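Side-chain contacts in ABC-type amino acid transport system, periplasmic component (Caldanaerobacter subterraneus subsp. tengcongensis MB4, PDB 4YMX), which binds arginine and probably delivers it to the membrane-embedded part of an amino acid ABC transporter: residues V129-N134 with T195-Y200; S136-F141 with K145-A150. One frame throughout, in Å; residues are numbered along the deposited sequence.

In the fold
Both interactions belong to the lobe built on the mixed five-stranded sheet of strands 168-172, 148-152, 189-193, 128-133 and 207-210, and their centres lie about 14 Å apart. Along the chain the order is 129-134, 136-141, 145-150 and 195-200, placing interaction 2 within the 60 residues that separate the two halves of interaction 1. Interaction 1 packs a helix against the sheet, with the side chain of V129 about 12 Å from the bound arginine. Interaction 2 belongs to the surface connection after strand 128-133. V132, on the strand face turned from the helix, packs its CG1 on I138 CD1 at 4.2 Å, so one strand carries the helix on one face and receives the surface loop on the other.

Interaction 1. Residues V129-N134 with T195-Y200; sequences VVVVKN and TVAKAY
V131 on strand 128-133 and A197 on helix 194-201 make the nearest backbone approach, their CA atoms 7.2 Å apart, as the helix rides over one face of the sheet. The helix follows directly on strand 189-193, the antiparallel neighbour of strand 128-133, so it folds back over the sheet that its own preceding strand helps to build. Strand alternation puts V129 and V131 on the helix-facing side, while the CB of V130 points away from it.

The side-chain contact comes down to three methyl groups. A197 CB points at the strand, and V131 CG2 reaches it at 3.7 Å. The second branch of V131, CG1, lies anti to the backbone N (chi1 -178°), which leaves CG2 beside that nitrogen as the methyl that meets the helix. V129 approaches the same alanine from two residues back along the strand, its CG2 standing 4.1 Å from A197 CB. At A197 CB the two valine methyls diverge by about 72°, so the alanine methyl sits across the pair, touching both. V192 and I209, on the two flanking strands, also touch A197, whereas V131 also packs on F179 and L182 of helix 175-183.

With no polar atom involved, the contact rests on van der Waals packing and the burial of hydrocarbon; the small A197 side chain is consistent with the helix lying close to the sheet.

Interaction 2. Residues S136-F141 with K145-A150; sequences SPISKF and KVKTIA
The connection from strand 128-133 to strand 148-152 begins with an ST turn and folds against the residues that lead into the second strand, bringing I138 and P137 up to the side chain of K147. In the turn, S136 OG accepts the backbone N-H of I138 at 3.0 Å, with an N-H...O angle of 162°. The hydroxyl is swung anti to the backbone N of S136 (chi1 173°), which carries it forward along the chain, to the amide two residues on.

I138 is the buried residue of the contact and turns its CB toward the opposing segment. Its CG1 lies 4.2 Å from K147 CE, so it is the hydrocarbon part of the lysine that packs on the isoleucine. Bends at the first two torsions of K147 fold the chain before it runs out extended past I138. In this conformer, one of two modelled, K147 NZ comes to 4.2 Å from P137 CG, an apolar neighbour; the lysine side chain also touches D188.

At the far end of the loop F141 and K145 come together mainly through the backbone, with F141 O 4.4 Å from K145 N; the end of the lysine also swings near, K145 NZ lying 4.7 Å from F141 O, too far to bond. The K145 side chain runs straight as far as CE and then turns at its last torsion (chi4 47°), placing NZ for a salt bridge with D142, in the bend between the segments.

Beyond K147 the chain enters the sheet: I149 bonds through its backbone to K168 and K170 of strand 168-172, while its side chain rests on A189 and V191 of strand 189-193. The loop passes by the ends of the strands, near D188, where strand 189-193 begins.

Interaction 1. Residues V129-N134 with T195-Y200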
ATOM      1  N   VAL A 129      -4.646   4.329 -10.037  1.00  4.26           N
ATOM      2  CA  VAL A 129      -4.590   5.432 -10.979  1.00  3.21           C
ATOM      3  C   VAL A 129      -3.279   5.384 -11.754  1.00  3.56           C
ATOM      4  O   VAL A 129      -2.396   4.578 -11.474  1.00  4.48           O
ATOM      5  CB  VAL A 129      -4.710   6.807 -10.290  1.00  3.94           C
ATOM      6  CG1 VAL A 129      -5.976   6.885  -9.433  1.00  5.23           C
ATOM      7  CG2 VAL A 129      -3.463   7.130  -9.473  1.00  5.93           C
ATOM      8  N   VAL A 130      -3.166   6.259 -12.740  1.00  4.89           N
ATOM      9  CA  VAL A 130      -1.945   6.401 -13.512  1.00  4.87           C
ATOM     10  C   VAL A 130      -1.326   7.767 -13.203  1.00  5.61           C
ATOM     11  O   VAL A 130      -2.033   8.771 -13.104  1.00  8.36           O
ATOM     12  CB  VAL A 130      -2.242   6.261 -15.012  1.00  6.69           C
ATOM     13  CG1 VAL A 130      -1.002   6.589 -15.838  1.00 12.38           C
ATOM     14  CG2 VAL A 130      -2.738   4.845 -15.322  1.00  9.66           C
ATOM     15  N   VAL A 131      -0.015   7.798 -12.999  1.00  4.64           N
ATOM     16  CA  VAL A 131       0.706   9.049 -12.814  1.00  5.10           C
ATOM     17  C   VAL A 131       1.605   9.295 -14.025  1.00  5.29           C
ATOM     18  O   VAL A 131       2.300   8.385 -14.484  1.00  4.85           O
ATOM     19  CB  VAL A 131       1.584   9.029 -11.535  1.00  5.59           C
ATOM     20  CG1 VAL A 131       2.286  10.374 -11.351  1.00  6.57           C
ATOM     21  CG2 VAL A 131       0.746   8.701 -10.306  1.00  8.39           C
ATOM     22  N   VAL A 132       1.576  10.518 -14.549  1.00  5.67           N
ATOM     23  CA  VAL A 132       2.418  10.920 -15.680  1.00  5.96           C
ATOM     24  C   VAL A 132       2.967  12.314 -15.404  1.00  5.66           C
ATOM     25  O   VAL A 132       2.510  12.988 -14.481  1.00  5.49           O
ATOM     26  CB  VAL A 132       1.625  10.935 -17.018  1.00  5.72           C
ATOM     27  CG1 VAL A 132       1.114   9.540 -17.359  1.00  7.36           C
ATOM     28  CG2 VAL A 132       0.480  11.944 -16.962  1.00  7.29           C
ATOM     29  N   LYS A 133       3.936  12.757 -16.203  1.00  8.04           N
ATOM     30  CA  LYS A 133       4.389  14.142 -16.118  1.00  7.54           C
ATOM     31  C   LYS A 133       3.320  15.075 -16.678  1.00  7.05           C
ATOM     32  O   LYS A 133       2.483  14.654 -17.491  1.00  5.92           O
ATOM     33  CB  LYS A 133       5.682  14.347 -16.901  1.00  8.81           C
ATOM     34  CG  LYS A 133       6.893  13.625 -16.343  1.00 13.99           C
ATOM     35  CD  LYS A 133       7.369  14.290 -15.066  1.00 22.37           C
ATOM     36  CE  LYS A 133       8.872  14.172 -14.893  1.00 29.93           C
ATOM     37  NZ  LYS A 133       9.650  15.027 -15.826  1.00 25.23           N
ATOM     38  N   ASN A 134       3.355  16.335 -16.256  1.00  8.25           N
ATOM     39  CA  ASN A 134       2.362  17.305 -16.703  1.00  7.32           C
ATOM     40  C   ASN A 134       2.291  17.465 -18.220  1.00  6.78           C
ATOM     41  O   ASN A 134       1.211  17.690 -18.775  1.00 10.01           O
ATOM     42  CB  ASN A 134       2.590  18.665 -16.036  1.00 12.96           C
ATOM     43  CG  ASN A 134       2.135  18.683 -14.590  1.00 20.69           C
ATOM     44  OD1 ASN A 134       1.321  17.854 -14.176  1.00 25.82           O
ATOM     45  ND2 ASN A 134       2.661  19.623 -13.811  1.00 21.42           N
ATOM     46  N   THR A 195      -4.456   7.534  -3.348  0.62  3.90           N
ATOM     47  CA  THR A 195      -4.074   8.280  -2.150  0.62  5.60           C
ATOM     48  C   THR A 195      -2.563   8.388  -2.010  0.62  5.86           C
ATOM     49  O   THR A 195      -2.043   9.391  -1.521  0.62  5.94           O
ATOM     50  CB  THR A 195      -4.668   7.674  -0.880  0.62  7.45           C
ATOM     51  OG1 THR A 195      -4.268   6.305  -0.772  0.62  8.92           O
ATOM     52  CG2 THR A 195      -6.185   7.779  -0.910  0.62  8.68           C
ATOM     53  N   VAL A 196      -1.859   7.347  -2.434  1.00  3.28           N
ATOM     54  CA  VAL A 196      -0.404   7.377  -2.402  1.00  4.10           C
ATOM     55  C   VAL A 196       0.173   8.323  -3.465  1.00  4.11           C
ATOM     56  O   VAL A 196       1.108   9.083  -3.181  1.00  5.12           O
ATOM     57  CB  VAL A 196       0.167   5.954  -2.528  1.00  4.58           C
ATOM     58  CG1 VAL A 196       1.681   5.984  -2.579  1.00  4.27           C
ATOM     59  CG2 VAL A 196      -0.283   5.115  -1.333  1.00  4.42           C
ATOM     60  N   ALA A 197      -0.383   8.282  -4.673  1.00  3.39           N
ATOM     61  CA  ALA A 197       0.004   9.247  -5.701  1.00  4.87           C
ATOM     62  C   ALA A 197      -0.171  10.684  -5.204  1.00  5.53           C
ATOM     63  O   ALA A 197       0.695  11.534  -5.428  1.00  6.04           O
ATOM     64  CB  ALA A 197      -0.790   9.022  -6.979  1.00  5.23           C
ATOM     65  N   LYS A 198      -1.287  10.965  -4.536  1.00  5.48           N
ATOM     66  CA  LYS A 198      -1.512  12.318  -4.033  1.00  5.47           C
ATOM     67  C   LYS A 198      -0.421  12.727  -3.043  1.00  6.94           C
ATOM     68  O   LYS A 198       0.068  13.858  -3.065  1.00  8.30           O
ATOM     69  CB  LYS A 198      -2.903  12.452  -3.406  1.00  5.47           C
ATOM     70  CG  LYS A 198      -4.054  12.304  -4.386  1.00  7.50           C
ATOM     71  CD  LYS A 198      -5.370  12.576  -3.671  1.00 12.08           C
ATOM     72  CE  LYS A 198      -6.556  12.477  -4.604  1.00 20.57           C
ATOM     73  NZ  LYS A 198      -7.841  12.668  -3.859  1.00 26.47           N
ATOM     74  N   ALA A 199      -0.014  11.798  -2.188  1.00  6.24           N
ATOM     75  CA  ALA A 199       1.031  12.093  -1.220  1.00  5.88           C
ATOM     76  C   ALA A 199       2.358  12.420  -1.907  1.00  7.06           C
ATOM     77  O   ALA A 199       3.005  13.419  -1.580  1.00  7.99           O
ATOM     78  CB  ALA A 199       1.197  10.933  -0.260  1.00  6.50           C
ATOM     79  N   TYR A 200       2.763  11.585  -2.861  1.00  5.96           N
ATOM     80  CA  TYR A 200       4.004  11.837  -3.590  1.00  6.04           C
ATOM     81  C   TYR A 200       3.968  13.143  -4.382  1.00  6.46           C
ATOM     82  O   TYR A 200       4.986  13.826  -4.495  1.00  7.73           O
ATOM     83  CB  TYR A 200       4.329  10.669  -4.519  1.00  5.96           C
ATOM     84  CG  TYR A 200       5.087   9.529  -3.853  1.00  7.38           C
ATOM     85  CD1 TYR A 200       4.416   8.439  -3.306  1.00  5.68           C
ATOM     86  CD2 TYR A 200       6.475   9.540  -3.788  1.00  7.49           C
ATOM     87  CE1 TYR A 200       5.108   7.393  -2.709  1.00  5.82           C
ATOM     88  CE2 TYR A 200       7.177   8.504  -3.185  1.00  5.85           C
ATOM     89  CZ  TYR A 200       6.484   7.433  -2.651  1.00  6.71           C
ATOM     90  OH  TYR A 200       7.180   6.400  -2.063  1.00  7.73           O
TER

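Interaction 2. Residues S136-F141 with K145-A150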
ATOM      1  N   SER A 136       2.974  15.103 -20.435  1.00  8.85           N
ATOM      2  CA  SER A 136       2.947  13.780 -21.042  1.00  8.47           C
ATOM      3  C   SER A 136       2.018  13.745 -22.248  1.00  6.51           C
ATOM      4  O   SER A 136       0.961  14.373 -22.236  1.00  8.11           O
ATOM      5  CB  SER A 136       2.447  12.771 -20.019  1.00  7.23           C
ATOM      6  OG  SER A 136       2.242  11.493 -20.601  1.00  8.34           O
ATOM      7  N   PRO A 137       2.383  12.967 -23.271  1.00  7.61           N
ATOM      8  CA  PRO A 137       1.469  12.734 -24.395  1.00  9.10           C
ATOM      9  C   PRO A 137       0.362  11.729 -24.073  1.00 10.44           C
ATOM     10  O   PRO A 137      -0.521  11.489 -24.899  1.00 12.88           O
ATOM     11  CB  PRO A 137       2.390  12.172 -25.472  1.00  9.67           C
ATOM     12  CG  PRO A 137       3.462  11.452 -24.690  1.00 13.56           C
ATOM     13  CD  PRO A 137       3.685  12.294 -23.454  1.00  7.84           C
ATOM     14  N   ILE A 138       0.397  11.145 -22.879  1.00  7.56           N
ATOM     15  CA  ILE A 138      -0.635  10.187 -22.482  1.00  7.83           C
ATOM     16  C   ILE A 138      -1.843  10.897 -21.880  1.00  9.32           C
ATOM     17  O   ILE A 138      -1.691  11.652 -20.923  1.00  8.45           O
ATOM     18  CB  ILE A 138      -0.064   9.215 -21.438  1.00  8.18           C
ATOM     19  CG1 ILE A 138       1.039   8.369 -22.069  1.00  7.01           C
ATOM     20  CG2 ILE A 138      -1.175   8.348 -20.834  1.00 10.64           C
ATOM     21  CD1 ILE A 138       1.861   7.589 -21.057  1.00  8.66           C
ATOM     22  N   SER A 139      -3.033  10.651 -22.432  1.00  8.78           N
ATOM     23  CA  SER A 139      -4.271  11.262 -21.933  1.00 10.17           C
ATOM     24  C   SER A 139      -5.294  10.229 -21.497  1.00 10.98           C
ATOM     25  O   SER A 139      -6.161  10.504 -20.663  1.00 11.07           O
ATOM     26  CB  SER A 139      -4.914  12.128 -23.018  1.00 12.90           C
ATOM     27  OG  SER A 139      -4.097  13.218 -23.372  1.00 14.37           O
ATOM     28  N   LYS A 140      -5.228   9.049 -22.093  1.00 13.15           N
ATOM     29  CA  LYS A 140      -6.250   8.052 -21.850  1.00 13.11           C
ATOM     30  C   LYS A 140      -5.670   6.651 -21.880  1.00  8.03           C
ATOM     31  O   LYS A 140      -4.510   6.455 -22.267  1.00  8.36           O
ATOM     32  CB  LYS A 140      -7.383   8.194 -22.863  1.00 16.99           C
ATOM     33  CG  LYS A 140      -6.956   7.990 -24.303  1.00 13.63           C
ATOM     34  CD  LYS A 140      -8.100   8.333 -25.256  1.00 18.24           C
ATOM     35  CE  LYS A 140      -7.710   8.082 -26.706  1.00 23.53           C
ATOM     36  NZ  LYS A 140      -6.539   8.894 -27.121  1.00 20.64           N
ATOM     37  N   PHE A 141      -6.495   5.688 -21.480  1.00 10.02           N
ATOM     38  CA  PHE A 141      -6.065   4.305 -21.316  1.00  8.75           C
ATOM     39  C   PHE A 141      -5.439   3.709 -22.581  1.00  6.26           C
ATOM     40  O   PHE A 141      -4.411   3.032 -22.505  1.00  8.86           O
ATOM     41  CB  PHE A 141      -7.233   3.453 -20.813  1.00  8.04           C
ATOM     42  CG  PHE A 141      -6.844   2.053 -20.430  1.00  8.90           C
ATOM     43  CD1 PHE A 141      -6.118   1.814 -19.273  1.00  9.26           C
ATOM     44  CD2 PHE A 141      -7.216   0.978 -21.221  1.00  9.40           C
ATOM     45  CE1 PHE A 141      -5.769   0.520 -18.916  1.00 10.07           C
ATOM     46  CE2 PHE A 141      -6.873  -0.316 -20.868  1.00 11.50           C
ATOM     47  CZ  PHE A 141      -6.143  -0.544 -19.710  1.00 12.93           C
ATOM     48  N   LYS A 145      -0.686   1.788 -24.426  1.00  7.83           N
ATOM     49  CA  LYS A 145      -0.143   0.713 -25.256  1.00  9.16           C
ATOM     50  C   LYS A 145       1.310   0.973 -25.630  1.00  8.75           C
ATOM     51  O   LYS A 145       1.675   2.095 -25.991  1.00 10.05           O
ATOM     52  CB  LYS A 145      -0.968   0.533 -26.533  1.00  8.82           C
ATOM     53  CG  LYS A 145      -2.372   0.046 -26.291  1.00 22.09           C
ATOM     54  CD  LYS A 145      -3.112  -0.146 -27.602  1.00 22.05           C
ATOM     55  CE  LYS A 145      -4.531  -0.592 -27.327  1.00 32.96           C
ATOM     56  NZ  LYS A 145      -5.139   0.270 -26.273  1.00 40.26           N
ATOM     57  N   VAL A 146       2.126  -0.080 -25.551  1.00  8.36           N
ATOM     58  CA  VAL A 146       3.543  -0.041 -25.941  1.00  8.68           C
ATOM     59  C   VAL A 146       4.421   0.874 -25.066  1.00 10.38           C
ATOM     60  O   VAL A 146       5.588   1.120 -25.385  1.00 14.95           O
ATOM     61  CB  VAL A 146       3.740   0.321 -27.459  1.00 10.47           C
ATOM     62  CG1 VAL A 146       5.065  -0.244 -27.977  1.00 13.90           C
ATOM     63  CG2 VAL A 146       2.595  -0.216 -28.318  1.00 12.57           C
ATOM     64  N   LYS A 147       3.863   1.376 -23.969  0.57  6.99           N
ATOM     65  CA  LYS A 147       4.596   2.295 -23.106  0.57  7.49           C
ATOM     66  C   LYS A 147       5.366   1.576 -21.999  0.57  7.41           C
ATOM     67  O   LYS A 147       5.077   0.425 -21.662  0.57  8.29           O
ATOM     68  CB  LYS A 147       3.642   3.320 -22.484  0.57  6.25           C
ATOM     69  CG  LYS A 147       2.931   4.208 -23.496  0.57  9.56           C
ATOM     70  CD  LYS A 147       3.876   5.264 -24.066  0.57 10.85           C
ATOM     71  CE  LYS A 147       3.138   6.212 -25.001  0.57 15.09           C
ATOM     72  NZ  LYS A 147       4.013   7.340 -25.445  0.57 14.95           N
ATOM     73  N   THR A 148       6.354   2.271 -21.440  1.00  7.85           N
ATOM     74  CA  THR A 148       7.123   1.761 -20.312  1.00  5.94           C
ATOM     75  C   THR A 148       6.423   2.221 -19.042  1.00  5.72           C
ATOM     76  O   THR A 148       6.286   3.420 -18.793  1.00  6.61           O
ATOM     77  CB  THR A 148       8.575   2.254 -20.360  1.00  8.93           C
ATOM     78  OG1 THR A 148       9.186   1.780 -21.570  1.00 11.13           O
ATOM     79  CG2 THR A 148       9.384   1.735 -19.160  1.00  7.37           C
ATOM     80  N   ILE A 149       5.948   1.257 -18.263  1.00  4.69           N
ATOM     81  CA  ILE A 149       5.123   1.549 -17.095  1.00  5.46           C
ATOM     82  C   ILE A 149       5.802   1.033 -15.834  1.00  6.77           C
ATOM     83  O   ILE A 149       6.075  -0.166 -15.715  1.00  6.91           O
ATOM     84  CB  ILE A 149       3.741   0.892 -17.235  1.00  7.49           C
ATOM     85  CG1 ILE A 149       3.108   1.278 -18.577  1.00 10.08           C
ATOM     86  CG2 ILE A 149       2.849   1.270 -16.046  1.00  8.10           C
ATOM     87  CD1 ILE A 149       2.815   2.744 -18.729  1.00 14.60           C
ATOM     88  N   ALA A 150       6.089   1.939 -14.893  1.00  3.85           N
ATOM     89  CA  ALA A 150       6.719   1.549 -13.633  1.00  5.70           C
ATOM     90  C   ALA A 150       5.664   1.050 -12.656  1.00  5.28           C
ATOM     91  O   ALA A 150       4.609   1.675 -12.486  1.00  6.07           O
ATOM     92  CB  ALA A 150       7.500   2.700 -13.029  1.00  4.88           C
TER